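Local coordinates for protein tyrosine--tRNA ligase, mitochondrial (Emericella nidulans, PDB 5IHX) that probably charges mitochondrial tRNA(Tyr) with L-tyrosine at the expense of ATP, through a class I catalytic domain that holds tyrosine here, at residues R59-E63 / K64-I68; K141-G144 / A145-R149. One frame throughout, in Å; residues are numbered along the deposited sequence.

Interaction 1 (R59-E63 / K64-I68)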
ATOM      1  N   ARG A  59      16.569  23.020 -21.782  1.00 32.83           N
ATOM      2  CA  ARG A  59      17.564  23.666 -20.927  1.00 33.91           C
ATOM      3  C   ARG A  59      18.231  22.655 -19.995  1.00 30.22           C
ATOM      4  O   ARG A  59      19.440  22.710 -19.778  1.00 32.12           O
ATOM      5  CB  ARG A  59      16.955  24.791 -20.087  1.00 44.34           C
ATOM      6  CG  ARG A  59      16.923  26.146 -20.780  1.00 55.14           C
ATOM      7  CD  ARG A  59      16.842  27.294 -19.778  1.00 66.41           C
ATOM      8  NE  ARG A  59      15.592  27.334 -19.020  1.00 69.32           N
ATOM      9  CZ  ARG A  59      15.513  27.609 -17.717  1.00 70.73           C
ATOM     10  NH1 ARG A  59      16.607  27.876 -17.009  1.00 60.78           N
ATOM     11  NH2 ARG A  59      14.332  27.622 -17.114  1.00 79.74           N
ATOM     12  N   VAL A  60      17.439  21.745 -19.435  1.00 30.29           N
ATOM     13  CA  VAL A  60      17.970  20.738 -18.518  1.00 33.87           C
ATOM     14  C   VAL A  60      19.062  19.906 -19.186  1.00 27.43           C
ATOM     15  O   VAL A  60      20.144  19.726 -18.627  1.00 33.21           O
ATOM     16  CB  VAL A  60      16.851  19.799 -17.995  1.00 39.74           C
ATOM     17  CG1 VAL A  60      17.441  18.564 -17.306  1.00 38.32           C
ATOM     18  CG2 VAL A  60      15.936  20.538 -17.035  1.00 36.96           C
ATOM     19  N   PHE A  61      18.778  19.405 -20.385  1.00 30.16           N
ATOM     20  CA  PHE A  61      19.729  18.559 -21.098  1.00 31.21           C
ATOM     21  C   PHE A  61      20.921  19.353 -21.618  1.00 29.01           C
ATOM     22  O   PHE A  61      22.019  18.817 -21.749  1.00 31.61           O
ATOM     23  CB  PHE A  61      19.040  17.834 -22.253  1.00 31.20           C
ATOM     24  CG  PHE A  61      18.339  16.572 -21.840  1.00 32.67           C
ATOM     25  CD1 PHE A  61      19.069  15.446 -21.496  1.00 36.65           C
ATOM     26  CD2 PHE A  61      16.958  16.509 -21.795  1.00 30.30           C
ATOM     27  CE1 PHE A  61      18.435  14.281 -21.113  1.00 37.02           C
ATOM     28  CE2 PHE A  61      16.315  15.343 -21.416  1.00 30.67           C
ATOM     29  CZ  PHE A  61      17.055  14.228 -21.074  1.00 28.42           C
ATOM     30  N   THR A  62      20.703  20.626 -21.924  1.00 31.92           N
ATOM     31  CA  THR A  62      21.794  21.484 -22.369  1.00 29.62           C
ATOM     32  C   THR A  62      22.789  21.699 -21.233  1.00 30.96           C
ATOM     33  O   THR A  62      23.995  21.558 -21.421  1.00 35.50           O
ATOM     34  CB  THR A  62      21.278  22.849 -22.867  1.00 27.66           C
ATOM     35  OG1 THR A  62      20.411  22.657 -23.990  1.00 32.84           O
ATOM     36  CG2 THR A  62      22.438  23.756 -23.277  1.00 31.18           C
ATOM     37  N   GLU A  63      22.270  22.035 -20.055  1.00 33.70           N
ATOM     38  CA  GLU A  63      23.110  22.413 -18.921  1.00 34.67           C
ATOM     39  C   GLU A  63      23.666  21.227 -18.133  1.00 37.48           C
ATOM     40  O   GLU A  63      24.744  21.328 -17.547  1.00 36.92           O
ATOM     41  CB  GLU A  63      22.321  23.318 -17.970  1.00 33.59           C
ATOM     42  CG  GLU A  63      21.815  24.601 -18.611  1.00 46.71           C
ATOM     43  CD  GLU A  63      22.939  25.479 -19.129  1.00 49.82           C
ATOM     44  OE1 GLU A  63      24.085  25.328 -18.657  1.00 51.07           O
ATOM     45  OE2 GLU A  63      22.677  26.319 -20.016  1.00 57.40           O
ATOM     46  N   LYS A  64      22.942  20.111 -18.120  1.00 40.78           N
ATOM     47  CA  LYS A  64      23.289  18.988 -17.248  1.00 41.52           C
ATOM     48  C   LYS A  64      23.323  17.645 -17.971  1.00 36.52           C
ATOM     49  O   LYS A  64      22.468  17.349 -18.806  1.00 31.96           O
ATOM     50  CB  LYS A  64      22.299  18.903 -16.085  1.00 41.55           C
ATOM     51  CG  LYS A  64      22.245  20.139 -15.204  1.00 49.57           C
ATOM     52  CD  LYS A  64      21.108  20.044 -14.191  1.00 44.99           C
ATOM     53  CE  LYS A  64      21.328  18.918 -13.189  1.00 45.46           C
ATOM     54  NZ  LYS A  64      20.242  18.864 -12.171  1.00 51.49           N
ATOM     55  N   ARG A  65      24.322  16.838 -17.627  1.00 31.67           N
ATOM     56  CA  ARG A  65      24.410  15.460 -18.084  1.00 35.42           C
ATOM     57  C   ARG A  65      23.511  14.595 -17.201  1.00 36.03           C
ATOM     58  O   ARG A  65      23.992  13.759 -16.439  1.00 36.10           O
ATOM     59  CB  ARG A  65      25.864  14.977 -18.030  1.00 35.42           C
ATOM     60  CG  ARG A  65      26.124  13.619 -18.662  1.00 34.15           C
ATOM     61  CD  ARG A  65      27.519  13.113 -18.311  1.00 32.28           C
ATOM     62  NE  ARG A  65      28.583  13.976 -18.826  1.00 37.03           N
ATOM     63  CZ  ARG A  65      29.156  13.843 -20.019  1.00 30.99           C
ATOM     64  NH1 ARG A  65      28.778  12.878 -20.851  1.00 32.89           N
ATOM     65  NH2 ARG A  65      30.117  14.680 -20.385  1.00 35.32           N
ATOM     66  N   VAL A  66      22.203  14.816 -17.299  1.00 35.74           N
ATOM     67  CA  VAL A  66      21.237  14.183 -16.402  1.00 38.35           C
ATOM     68  C   VAL A  66      20.958  12.733 -16.760  1.00 36.74           C
ATOM     69  O   VAL A  66      21.091  12.324 -17.915  1.00 31.96           O
ATOM     70  CB  VAL A  66      19.886  14.932 -16.390  1.00 38.20           C
ATOM     71  CG1 VAL A  66      20.072  16.343 -15.897  1.00 61.81           C
ATOM     72  CG2 VAL A  66      19.243  14.917 -17.777  1.00 30.92           C
ATOM     73  N   GLY A  67      20.561  11.965 -15.754  1.00 27.93           N
ATOM     74  CA  GLY A  67      20.147  10.596 -15.965  1.00 27.11           C
ATOM     75  C   GLY A  67      18.731  10.531 -16.500  1.00 24.39           C
ATOM     76  O   GLY A  67      17.908  11.403 -16.215  1.00 29.89           O
ATOM     77  N   ILE A  68      18.454   9.499 -17.291  1.00 21.73           N
ATOM     78  CA  ILE A  68      17.127   9.292 -17.858  1.00 26.97           C
ATOM     79  C   ILE A  68      16.800   7.806 -17.808  1.00 28.05           C
ATOM     80  O   ILE A  68      17.694   6.977 -17.953  1.00 25.76           O
ATOM     81  CB  ILE A  68      17.038   9.805 -19.311  1.00 28.76           C
ATOM     82  CG1 ILE A  68      15.653   9.523 -19.897  1.00 32.19           C
ATOM     83  CG2 ILE A  68      18.128   9.172 -20.170  1.00 38.89           C
ATOM     84  CD1 ILE A  68      15.384  10.242 -21.206  1.00 37.59           C
TER
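Lys64 N reaches back to Val60 O at 2.9 Å, the last i to i+4 bond at the C-terminal end of helix 54-63. The N-H...O angle is 140°. Lys64 is the first residue to leave helical angles, and the chain passes through an inverse gamma turn centred on Arg65, closed by a weak bond from Val66 N to Lys64 O. After the turn the side chain of Val66 is directed at the last turn of the helix.

Val66 puts one methyl on each of two helix residues. CG1 meets Val60 CG1 at 3.7 Å, while CG2 lies 3.5 Å from Phe61 CE1, in an oblique approach to the ring. The split follows from the first torsion of Val66 (-61°), which sets CG1 opposite the carbonyl carbon and leaves CG2 between its own backbone N and carbonyl carbon. Farther along, Ile68 CD1 comes to the ring's edge near its plane, 4.3 Å from Phe61 CZ. Val235 packs on Phe61, Val66 and Ile68 together, so these apolar groups form one buried patch.

The polar ends find partners beyond the two segments: Glu63 OE2 makes a salt bridge to Lys30, Lys64 NZ a salt bridge to Asp274 and a hydrogen bond to Gln234, and the Arg65 guanidinium a salt bridge to Glu21 and hydrogen bonds to Gly97 O and Gly18 O.

Ile68 belongs to strand 68-72, which lies between parallel strands 235-238 and 100-104. The contact is thus a helix-to-strand connection leading into the central sheet of the class I Rossmann-like catalytic domain; farther along this strand, Tyr69, Gly71 and Val72 line the tyrosine pocket.

Interaction 2 (K141-G144 / A145-R149)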
ATOM      1  N   LYS A 141      19.543  -7.052 -21.100  1.00 27.02           N
ATOM      2  CA  LYS A 141      20.997  -7.084 -21.016  1.00 25.59           C
ATOM      3  C   LYS A 141      21.567  -7.168 -22.430  1.00 26.27           C
ATOM      4  O   LYS A 141      22.489  -6.435 -22.796  1.00 28.72           O
ATOM      5  CB  LYS A 141      21.460  -8.274 -20.175  1.00 28.08           C
ATOM      6  CG  LYS A 141      21.427  -8.028 -18.671  1.00 36.77           C
ATOM      7  CD  LYS A 141      22.407  -8.926 -17.925  1.00 44.51           C
ATOM      8  CE  LYS A 141      23.592  -8.139 -17.387  1.00 67.14           C
ATOM      9  NZ  LYS A 141      24.698  -9.027 -16.934  1.00 78.21           N
ATOM     10  N   LYS A 142      20.992  -8.071 -23.218  1.00 26.72           N
ATOM     11  CA  LYS A 142      21.389  -8.281 -24.606  1.00 29.77           C
ATOM     12  C   LYS A 142      21.193  -7.011 -25.438  1.00 32.41           C
ATOM     13  O   LYS A 142      22.060  -6.632 -26.227  1.00 28.41           O
ATOM     14  CB  LYS A 142      20.584  -9.445 -25.193  1.00 33.90           C
ATOM     15  CG  LYS A 142      20.868  -9.785 -26.643  1.00 51.73           C
ATOM     16  CD  LYS A 142      20.112 -11.051 -27.038  1.00 66.84           C
ATOM     17  CE  LYS A 142      20.282 -11.403 -28.509  1.00 60.03           C
ATOM     18  NZ  LYS A 142      19.509 -10.493 -29.397  1.00 53.78           N
ATOM     19  N   LEU A 143      20.054  -6.351 -25.253  1.00 24.45           N
ATOM     20  CA  LEU A 143      19.763  -5.119 -25.978  1.00 24.78           C
ATOM     21  C   LEU A 143      20.772  -4.027 -25.628  1.00 27.37           C
ATOM     22  O   LEU A 143      21.205  -3.267 -26.496  1.00 25.13           O
ATOM     23  CB  LEU A 143      18.342  -4.642 -25.677  1.00 24.27           C
ATOM     24  CG  LEU A 143      17.912  -3.336 -26.353  1.00 29.03           C
ATOM     25  CD1 LEU A 143      17.926  -3.478 -27.871  1.00 23.40           C
ATOM     26  CD2 LEU A 143      16.532  -2.908 -25.872  1.00 31.30           C
ATOM     27  N   GLY A 144      21.148  -3.959 -24.355  1.00 24.31           N
ATOM     28  CA  GLY A 144      22.142  -3.002 -23.904  1.00 24.57           C
ATOM     29  C   GLY A 144      23.465  -3.154 -24.632  1.00 24.27           C
ATOM     30  O   GLY A 144      24.070  -2.170 -25.058  1.00 25.61           O
ATOM     31  N   ALA A 145      23.920  -4.394 -24.774  1.00 26.32           N
ATOM     32  CA  ALA A 145      25.168  -4.673 -25.475  1.00 26.03           C
ATOM     33  C   ALA A 145      25.021  -4.394 -26.971  1.00 22.12           C
ATOM     34  O   ALA A 145      25.939  -3.880 -27.610  1.00 25.78           O
ATOM     35  CB  ALA A 145      25.595  -6.112 -25.243  1.00 29.78           C
ATOM     36  N   SER A 146      23.860  -4.726 -27.521  1.00 21.16           N
ATOM     37  CA  SER A 146      23.588  -4.475 -28.932  1.00 21.81           C
ATOM     38  C   SER A 146      23.604  -2.984 -29.257  1.00 29.09           C
ATOM     39  O   SER A 146      24.081  -2.576 -30.316  1.00 29.64           O
ATOM     40  CB  SER A 146      22.243  -5.068 -29.331  1.00 20.15           C
ATOM     41  OG  SER A 146      22.245  -6.479 -29.244  1.00 21.56           O
ATOM     42  N   ILE A 147      23.069  -2.175 -28.351  1.00 26.88           N
ATOM     43  CA  ILE A 147      23.058  -0.731 -28.531  1.00 27.11           C
ATOM     44  C   ILE A 147      24.479  -0.191 -28.651  1.00 27.57           C
ATOM     45  O   ILE A 147      24.758   0.671 -29.487  1.00 26.98           O
ATOM     46  CB  ILE A 147      22.316  -0.035 -27.367  1.00 28.24           C
ATOM     47  CG1 ILE A 147      20.808  -0.214 -27.535  1.00 27.86           C
ATOM     48  CG2 ILE A 147      22.666   1.456 -27.296  1.00 25.29           C
ATOM     49  CD1 ILE A 147      19.991   0.174 -26.314  1.00 22.04           C
ATOM     50  N   GLU A 148      25.376  -0.705 -27.818  1.00 31.22           N
ATOM     51  CA  GLU A 148      26.770  -0.284 -27.856  1.00 29.48           C
ATOM     52  C   GLU A 148      27.410  -0.697 -29.181  1.00 25.40           C
ATOM     53  O   GLU A 148      28.095   0.099 -29.820  1.00 28.61           O
ATOM     54  CB  GLU A 148      27.545  -0.879 -26.677  1.00 32.70           C
ATOM     55  CG  GLU A 148      29.026  -0.516 -26.663  1.00 40.36           C
ATOM     56  CD  GLU A 148      29.743  -1.016 -25.421  1.00 40.96           C
ATOM     57  OE1 GLU A 148      29.064  -1.293 -24.408  1.00 40.19           O
ATOM     58  OE2 GLU A 148      30.986  -1.127 -25.458  1.00 45.61           O
ATOM     59  N   ARG A 149      27.178  -1.943 -29.587  1.00 24.32           N
ATOM     60  CA  ARG A 149      27.699  -2.453 -30.850  1.00 29.43           C
ATOM     61  C   ARG A 149      27.142  -1.649 -32.028  1.00 34.53           C
ATOM     62  O   ARG A 149      27.881  -1.252 -32.926  1.00 29.11           O
ATOM     63  CB  ARG A 149      27.356  -3.939 -31.015  1.00 26.74           C
ATOM     64  CG  ARG A 149      27.467  -4.454 -32.452  1.00 30.75           C
ATOM     65  CD  ARG A 149      27.121  -5.932 -32.557  1.00 26.09           C
ATOM     66  NE  ARG A 149      25.767  -6.217 -32.088  1.00 28.57           N
ATOM     67  CZ  ARG A 149      24.660  -5.889 -32.750  1.00 27.96           C
ATOM     68  NH1 ARG A 149      24.736  -5.249 -33.910  1.00 30.53           N
ATOM     69  NH2 ARG A 149      23.470  -6.192 -32.247  1.00 31.31           N
TER
HETATM   70  O   HOH W   1      19.924  -7.446 -29.042  1.00 31.79           O
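Ser146 and Lys142 meet one turn apart through both backbone and side chain. Ser146 N donates to Lys142 O at 2.9 Å with an N-H...O angle of 157°, and Ser146 OG lies 3.0 Å from the same carbonyl oxygen. The serine's first torsion (-65°) turns OG back beside its own N, which brings it over the preceding turn. A water accepts from Lys142 NZ at 3.1 Å; its approach to Ser146 OG is too short to be trusted, so a water bridge between the two side chains remains doubtful.

The remaining backbone bonds follow the same i to i+4 pattern: Ala145 N to Lys141 O at 3.2 Å, Ile147 N to Leu143 O at 2.8 Å, and a weak, long one from Glu148 N to Gly144 O at 3.4 Å. This is uninterrupted alpha-helix within the long helix 126-153 of the class I catalytic domain, which packs against strand 164-168 and, through Ile147 on Ala91 and Tyr94, against helix 84-95.

Apolar packing falls on the buried side. Ile147 CD1 approaches Leu143 CG at 4.1 Å, the two side chains crossing at a slant.

Charged groups tie the helix to its surroundings. Glu148 OE1 makes salt bridges with Arg164 and Arg158, while the Arg149 guanidinium donates to Glu365 O and Leu366 O and carries Ser146 O over one face, 4.1 Å above the plane.

Overall arrangement
Interactions 1 and 2 lie in the same catalytic domain without touching: their centres are 23 Å apart and their nearest atoms about 11 Å. Both pack against helix 84-95, interaction 1 through Ile68 and interaction 2 through Ile147. Interaction 1 is the more buried, a helix end turning into an inner strand, and apolar groups dominate it. Interaction 2 stays within one helix, buried on one side and exposed on the other, so regular backbone bonding dominates and a lysine binds a water. Charged side chains reach different neighbours: the N-terminal region among others for 59-68, the segment around Glu365 to Ile367 and Arg158 and Arg164 for 141-149.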